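PDB 6QM2: type II restriction enzyme NlaIV from Neisseria lactamica, which recognizes the double-stranded DNA sequence 5'-GGNNCC-3' and cleaves it in the middle, after the third nucleotide, leaving blunt ends with terminal 5'-phosphates. Local coordinates for residues Lys92-Asn97 and Tyr125-Tyr130; Arg217-Ala222 and Ile231-Trp236. All blocks are in the same frame, centred on the assembly; numbering follows the deposited sequence.

Contact 1. Residues Lys92-Asn97 and Tyr125-Tyr130; sequences KAFNRN and YLIFGY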
loop_
_atom_site.group_PDB
_atom_site.type_symbol
_atom_site.label_atom_id
_atom_site.label_comp_id
_atom_site.label_asym_id
_atom_site.label_seq_id
_atom_site.Cartn_x
_atom_site.Cartn_y
_atom_site.Cartn_z
ATOM N N LYS A 92 17.325 4.925 0.097
ATOM C CA LYS A 92 16.773 3.594 -0.152
ATOM C C LYS A 92 16.509 2.878 1.167
ATOM O O LYS A 92 17.230 3.071 2.149
ATOM C CB LYS A 92 17.739 2.761 -1.001
ATOM C CG LYS A 92 17.927 3.261 -2.425
ATOM C CD LYS A 92 16.604 3.287 -3.164
ATOM C CE LYS A 92 16.771 3.379 -4.664
ATOM N NZ LYS A 92 15.446 3.154 -5.295
ATOM N N ALA A 93 15.465 2.055 1.177
ATOM C CA ALA A 93 15.096 1.282 2.358
ATOM C C ALA A 93 14.631 -0.110 1.957
ATOM O O ALA A 93 13.931 -0.278 0.952
ATOM C CB ALA A 93 14.012 2.000 3.141
ATOM N N PHE A 94 15.043 -1.103 2.742
ATOM C CA PHE A 94 14.592 -2.479 2.566
ATOM C C PHE A 94 14.526 -3.193 3.912
ATOM O O PHE A 94 15.286 -2.874 4.832
ATOM C CB PHE A 94 15.506 -3.235 1.591
ATOM C CG PHE A 94 16.881 -3.535 2.135
ATOM C CD1 PHE A 94 17.843 -2.538 2.217
ATOM C CD2 PHE A 94 17.218 -4.819 2.551
ATOM C CE1 PHE A 94 19.113 -2.812 2.710
ATOM C CE2 PHE A 94 18.485 -5.100 3.044
ATOM C CZ PHE A 94 19.435 -4.094 3.124
ATOM N N ASN A 95 13.603 -4.147 4.020
ATOM C CA ASN A 95 13.488 -4.978 5.210
ATOM C C ASN A 95 14.737 -5.852 5.300
ATOM O O ASN A 95 15.012 -6.633 4.389
ATOM C CB ASN A 95 12.227 -5.844 5.149
ATOM C CG ASN A 95 12.032 -6.675 6.402
ATOM O OD1 ASN A 95 12.401 -7.846 6.438
ATOM N ND2 ASN A 95 11.475 -6.065 7.443
ATOM N N ARG A 96 15.482 -5.709 6.396
ATOM C CA ARG A 96 16.791 -6.353 6.561
ATOM C C ARG A 96 16.731 -7.890 6.600
ATOM O O ARG A 96 17.725 -8.541 6.280
ATOM C CB ARG A 96 17.486 -5.800 7.819
ATOM C CG ARG A 96 18.897 -6.311 8.114
ATOM C CD ARG A 96 19.931 -5.845 7.102
ATOM N NE ARG A 96 21.173 -6.614 7.198
ATOM C CZ ARG A 96 21.362 -7.842 6.706
ATOM N NH1 ARG A 96 20.389 -8.497 6.071
ATOM N NH2 ARG A 96 22.543 -8.434 6.857
ATOM N N ASN A 97 15.583 -8.464 6.969
ATOM C CA ASN A 97 15.437 -9.932 7.057
ATOM C C ASN A 97 15.559 -10.629 5.695
ATOM O O ASN A 97 16.064 -11.752 5.625
ATOM C CB ASN A 97 14.109 -10.334 7.720
ATOM C CG ASN A 97 13.901 -9.677 9.074
ATOM O OD1 ASN A 97 12.847 -9.095 9.337
ATOM N ND2 ASN A 97 14.911 -9.752 9.936
ATOM N N TYR A 125 24.122 6.811 -2.181
ATOM C CA TYR A 125 22.940 6.056 -1.772
ATOM C C TYR A 125 22.979 5.832 -0.266
ATOM O O TYR A 125 23.794 5.045 0.218
ATOM C CB TYR A 125 22.871 4.713 -2.505
ATOM C CG TYR A 125 22.522 4.846 -3.967
ATOM C CD1 TYR A 125 23.469 5.279 -4.893
ATOM C CD2 TYR A 125 21.245 4.545 -4.430
ATOM C CE1 TYR A 125 23.153 5.406 -6.237
ATOM C CE2 TYR A 125 20.922 4.664 -5.773
ATOM C CZ TYR A 125 21.876 5.097 -6.672
ATOM O OH TYR A 125 21.547 5.218 -8.002
ATOM N N LEU A 126 22.121 6.546 0.464
ATOM C CA LEU A 126 21.943 6.331 1.899
ATOM C C LEU A 126 20.904 5.230 2.057
ATOM O O LEU A 126 19.719 5.454 1.802
ATOM C CB LEU A 126 21.486 7.617 2.596
ATOM C CG LEU A 126 21.315 7.573 4.122
ATOM C CD1 LEU A 126 22.648 7.344 4.818
ATOM C CD2 LEU A 126 20.662 8.855 4.618
ATOM N N ILE A 127 21.352 4.046 2.474
ATOM C CA ILE A 127 20.505 2.849 2.496
ATOM C C ILE A 127 20.171 2.420 3.929
ATOM O O ILE A 127 21.066 2.066 4.690
ATOM C CB ILE A 127 21.172 1.672 1.749
ATOM C CG1 ILE A 127 21.663 2.118 0.362
ATOM C CG2 ILE A 127 20.190 0.514 1.607
ATOM C CD1 ILE A 127 22.491 1.082 -0.370
ATOM N N PHE A 128 18.882 2.429 4.270
ATOM C CA PHE A 128 18.395 1.970 5.579
ATOM C C PHE A 128 17.963 0.501 5.521
ATOM O O PHE A 128 16.982 0.170 4.850
ATOM C CB PHE A 128 17.188 2.801 6.030
ATOM C CG PHE A 128 17.502 4.242 6.307
ATOM C CD1 PHE A 128 17.604 5.159 5.266
ATOM C CD2 PHE A 128 17.656 4.694 7.613
ATOM C CE1 PHE A 128 17.879 6.493 5.521
ATOM C CE2 PHE A 128 17.931 6.026 7.874
ATOM C CZ PHE A 128 18.041 6.928 6.828
ATOM N N GLY A 129 18.690 -0.369 6.220
ATOM C CA GLY A 129 18.256 -1.752 6.441
ATOM C C GLY A 129 17.378 -1.818 7.679
ATOM O O GLY A 129 17.890 -1.939 8.791
ATOM N N TYR A 130 16.060 -1.737 7.489
ATOM C CA TYR A 130 15.108 -1.647 8.609
ATOM C C TYR A 130 14.524 -2.999 9.021
ATOM O O TYR A 130 14.682 -4.000 8.320
ATOM C CB TYR A 130 13.981 -0.651 8.293
ATOM C CG TYR A 130 12.969 -1.096 7.253
ATOM C CD1 TYR A 130 11.868 -1.872 7.610
ATOM C CD2 TYR A 130 13.093 -0.710 5.920
ATOM C CE1 TYR A 130 10.933 -2.273 6.665
ATOM C CE2 TYR A 130 12.162 -1.102 4.969
ATOM C CZ TYR A 130 11.085 -1.885 5.346
ATOM O OH TYR A 130 10.157 -2.275 4.410
#
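K92-N95 and Y125-Y130 are neighbouring parallel strands, their axes 4.6 Å apart at closest and inclined by 20°, joined by a ladder that runs from K92 N to L126 O (3.0 Å) to R96 N to Y130 O (2.7 Å). Between these rungs, K92 O accepts from F128 N, F94 N donates to F128 O and F94 O accepts from Y130 N, so K92 and F94 each spend both backbone polar groups on the partner strand. On one face of the sheet, Y130 has CG between its own N and carbonyl carbon (chi1 72°), which folds the ring back over the opposite strand; N95 N lies 3.5 Å above the ring plane near the rim. A93 CB meets that ring at its edge, 4.0 Å from Y130 CD2, and the N95 amide stands almost perpendicular to it. I50 and V46 of helix 44-60 cover this side. On the other face, the F94 ring rests over G129 CA while I127 CG2 touches its edge at CE1 (3.7 Å). R96 continues away to a salt bridge with D142, and K92 bends past the Y125 edge to bond D103 O through NZ, with a potassium ion about 4 Å from its side chain. E90 and K92 match the ExK pattern of the PD-(D/E)XK nuclease core, consistent with an active-site strand.

Contact 2. Residues Arg217-Ala222 and Ile231-Trp236; sequences RKFEEA and ISIPRW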
loop_
_atom_site.group_PDB
_atom_site.type_symbol
_atom_site.label_atom_id
_atom_site.label_comp_id
_atom_site.label_asym_id
_atom_site.label_seq_id
_atom_site.Cartn_x
_atom_site.Cartn_y
_atom_site.Cartn_z
ATOM N N ARG A 217 32.149 6.142 -26.832
ATOM C CA ARG A 217 32.723 7.442 -27.189
ATOM C C ARG A 217 31.868 8.573 -26.612
ATOM O O ARG A 217 32.378 9.440 -25.900
ATOM C CB ARG A 217 32.853 7.575 -28.716
ATOM C CG ARG A 217 33.664 8.776 -29.204
ATOM C CD ARG A 217 33.672 8.892 -30.729
ATOM N NE ARG A 217 32.317 8.984 -31.295
ATOM C CZ ARG A 217 31.550 10.082 -31.331
ATOM N NH1 ARG A 217 31.972 11.246 -30.836
ATOM N NH2 ARG A 217 30.332 10.016 -31.872
ATOM N N LYS A 218 30.567 8.532 -26.892
ATOM C CA LYS A 218 29.624 9.541 -26.392
ATOM C C LYS A 218 29.680 9.712 -24.875
ATOM O O LYS A 218 29.564 10.834 -24.377
ATOM C CB LYS A 218 28.185 9.216 -26.814
ATOM C CG LYS A 218 27.934 9.367 -28.306
ATOM C CD LYS A 218 26.453 9.429 -28.645
ATOM C CE LYS A 218 25.834 10.756 -28.230
ATOM N NZ LYS A 218 24.563 11.017 -28.957
ATOM N N PHE A 219 29.853 8.608 -24.149
ATOM C CA PHE A 219 29.975 8.660 -22.694
ATOM C C PHE A 219 31.305 9.272 -22.244
ATOM O O PHE A 219 31.326 10.102 -21.329
ATOM C CB PHE A 219 29.819 7.277 -22.050
ATOM C CG PHE A 219 30.028 7.299 -20.566
ATOM C CD1 PHE A 219 28.997 7.678 -19.719
ATOM C CD2 PHE A 219 31.276 7.014 -20.015
ATOM C CE1 PHE A 219 29.194 7.740 -18.344
ATOM C CE2 PHE A 219 31.482 7.077 -18.642
ATOM C CZ PHE A 219 30.439 7.439 -17.804
ATOM N N GLU A 220 32.406 8.834 -22.857
ATOM C CA GLU A 220 33.745 9.297 -22.462
ATOM C C GLU A 220 33.955 10.793 -22.722
ATOM O O GLU A 220 34.628 11.463 -21.936
ATOM C CB GLU A 220 34.845 8.459 -23.134
ATOM C CG GLU A 220 35.009 7.073 -22.520
ATOM C CD GLU A 220 36.116 6.242 -23.156
ATOM O OE1 GLU A 220 36.507 6.523 -24.310
ATOM O OE2 GLU A 220 36.592 5.288 -22.501
ATOM N N GLU A 221 33.377 11.305 -23.812
ATOM C CA GLU A 221 33.377 12.748 -24.099
ATOM C C GLU A 221 32.536 13.530 -23.097
ATOM O O GLU A 221 32.942 14.600 -22.634
ATOM C CB GLU A 221 32.873 13.023 -25.515
ATOM C CG GLU A 221 33.863 12.605 -26.590
ATOM C CD GLU A 221 33.303 12.701 -27.998
ATOM O OE1 GLU A 221 33.984 12.215 -28.928
ATOM O OE2 GLU A 221 32.193 13.251 -28.184
ATOM N N ALA A 222 31.365 12.990 -22.773
ATOM C CA ALA A 222 30.482 13.589 -21.778
ATOM C C ALA A 222 31.097 13.585 -20.383
ATOM O O ALA A 222 30.942 14.550 -19.642
ATOM C CB ALA A 222 29.145 12.876 -21.760
ATOM N N ILE A 231 38.236 9.499 -18.847
ATOM C CA ILE A 231 37.974 8.224 -18.182
ATOM C C ILE A 231 38.067 7.110 -19.226
ATOM O O ILE A 231 37.602 7.271 -20.361
ATOM C CB ILE A 231 36.607 8.222 -17.450
ATOM C CG1 ILE A 231 36.514 7.038 -16.480
ATOM C CG2 ILE A 231 35.436 8.215 -18.430
ATOM C CD1 ILE A 231 35.281 7.069 -15.602
ATOM N N SER A 232 38.696 6.000 -18.842
ATOM C CA SER A 232 38.865 4.849 -19.722
ATOM C C SER A 232 37.951 3.711 -19.258
ATOM O O SER A 232 38.163 3.119 -18.191
ATOM C CB SER A 232 40.331 4.407 -19.753
ATOM O OG SER A 232 40.595 3.643 -20.919
ATOM N N ILE A 233 36.921 3.437 -20.061
ATOM C CA ILE A 233 35.977 2.355 -19.803
ATOM C C ILE A 233 36.527 1.089 -20.457
ATOM O O ILE A 233 36.638 1.036 -21.681
ATOM C CB ILE A 233 34.572 2.671 -20.384
ATOM C CG1 ILE A 233 34.032 4.001 -19.827
ATOM C CG2 ILE A 233 33.596 1.526 -20.118
ATOM C CD1 ILE A 233 33.989 4.095 -18.311
ATOM N N PRO A 234 36.878 0.064 -19.658
ATOM C CA PRO A 234 37.376 -1.169 -20.285
ATOM C C PRO A 234 36.294 -1.906 -21.075
ATOM O O PRO A 234 35.104 -1.696 -20.828
ATOM C CB PRO A 234 37.841 -2.009 -19.092
ATOM C CG PRO A 234 37.054 -1.506 -17.934
ATOM C CD PRO A 234 36.821 -0.047 -18.187
ATOM N N ARG A 235 36.709 -2.735 -22.032
ATOM C CA ARG A 235 35.772 -3.610 -22.746
ATOM C C ARG A 235 35.248 -4.644 -21.757
ATOM O O ARG A 235 36.010 -5.151 -20.935
ATOM C CB ARG A 235 36.439 -4.310 -23.931
ATOM C CG ARG A 235 36.725 -3.405 -25.123
ATOM C CD ARG A 235 37.010 -4.201 -26.399
ATOM N NE ARG A 235 37.983 -5.289 -26.187
ATOM C CZ ARG A 235 37.747 -6.609 -26.272
ATOM N NH1 ARG A 235 38.748 -7.461 -26.041
ATOM N NH2 ARG A 235 36.546 -7.107 -26.589
ATOM N N TRP A 236 33.949 -4.936 -21.822
ATOM C CA TRP A 236 33.321 -5.873 -20.880
ATOM C C TRP A 236 33.901 -7.280 -21.006
ATOM O O TRP A 236 34.112 -7.956 -19.998
ATOM C CB TRP A 236 31.803 -5.915 -21.075
ATOM C CG TRP A 236 31.107 -6.911 -20.186
ATOM C CD1 TRP A 236 30.418 -8.023 -20.583
ATOM C CD2 TRP A 236 31.048 -6.892 -18.756
ATOM N NE1 TRP A 236 29.922 -8.690 -19.488
ATOM C CE2 TRP A 236 30.295 -8.019 -18.354
ATOM C CE3 TRP A 236 31.546 -6.029 -17.776
ATOM C CZ2 TRP A 236 30.032 -8.308 -17.011
ATOM C CZ3 TRP A 236 31.285 -6.315 -16.433
ATOM C CH2 TRP A 236 30.534 -7.448 -16.066
HETATM O O HOH W 1 37.282 10.453 -21.543
#
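E220 reaches from its helix to I233, where OE2 accepts the backbone N-H at 3.1 Å in a nearly straight bond (176° at the hydrogen), approached almost along the carboxylate's C-O axis. Two torsions deliver it: CG is anti to the carbonyl carbon (chi1 -75°), and the chain is extended beyond that point, so CG and CD pass alongside I231 O. OE2 also comes 3.1 Å from I231 O; these are two acceptors and make no bond. K216 NZ, in a salt bridge with OE2 and a hydrogen bond with I233 O, probably offsets part of the charge gathered here. A water bridges the two backbones, donating to E220 O (2.9 Å) and accepting from I231 N (3.0 Å). Beside this polar patch, F219 supplies the apolar half of the contact. Its CE2 meets the tip of I233, CD1, at 3.9 Å and the I231 branch methyl CG2 at 4.1 Å, both methyls approaching obliquely to the ring. The CG1 arm of I233 is bent at its second torsion, which brings CD1 to the ring, whereas that of I231 is fully extended, its CG2 branch turned to the ring. F219 and I233 also pack on V195 of helix 191-204, F219 meets the nearly parallel ring of W215, and the loop runs on through P234, whose O is bonded by S196 of that helix, to R235, the N-cap of helix 236-239.

Local and longer-range closure within one chain are both illustrated here, for the two contacts follow one another without nesting or crossing. From the N terminus, the chain passes through helix 44-60 before strand 88-95 opens contact 1; the 27 intervening residues include helix 107-116, and strand 124-132 then closes a beta-alpha-beta connection in the mixed sheet. Strand 138-147 and helix 191-204 come next. Contact 2 opens on helix 215-227 and closes after only eight residues, folding the following loop back on that helix. The two centres are 32 Å apart on opposite sides of the chain's centre, with nearest atoms about 13 Å apart: contact 1 joins strands of the sheet, contact 2 a helix and loop of the C-terminal part.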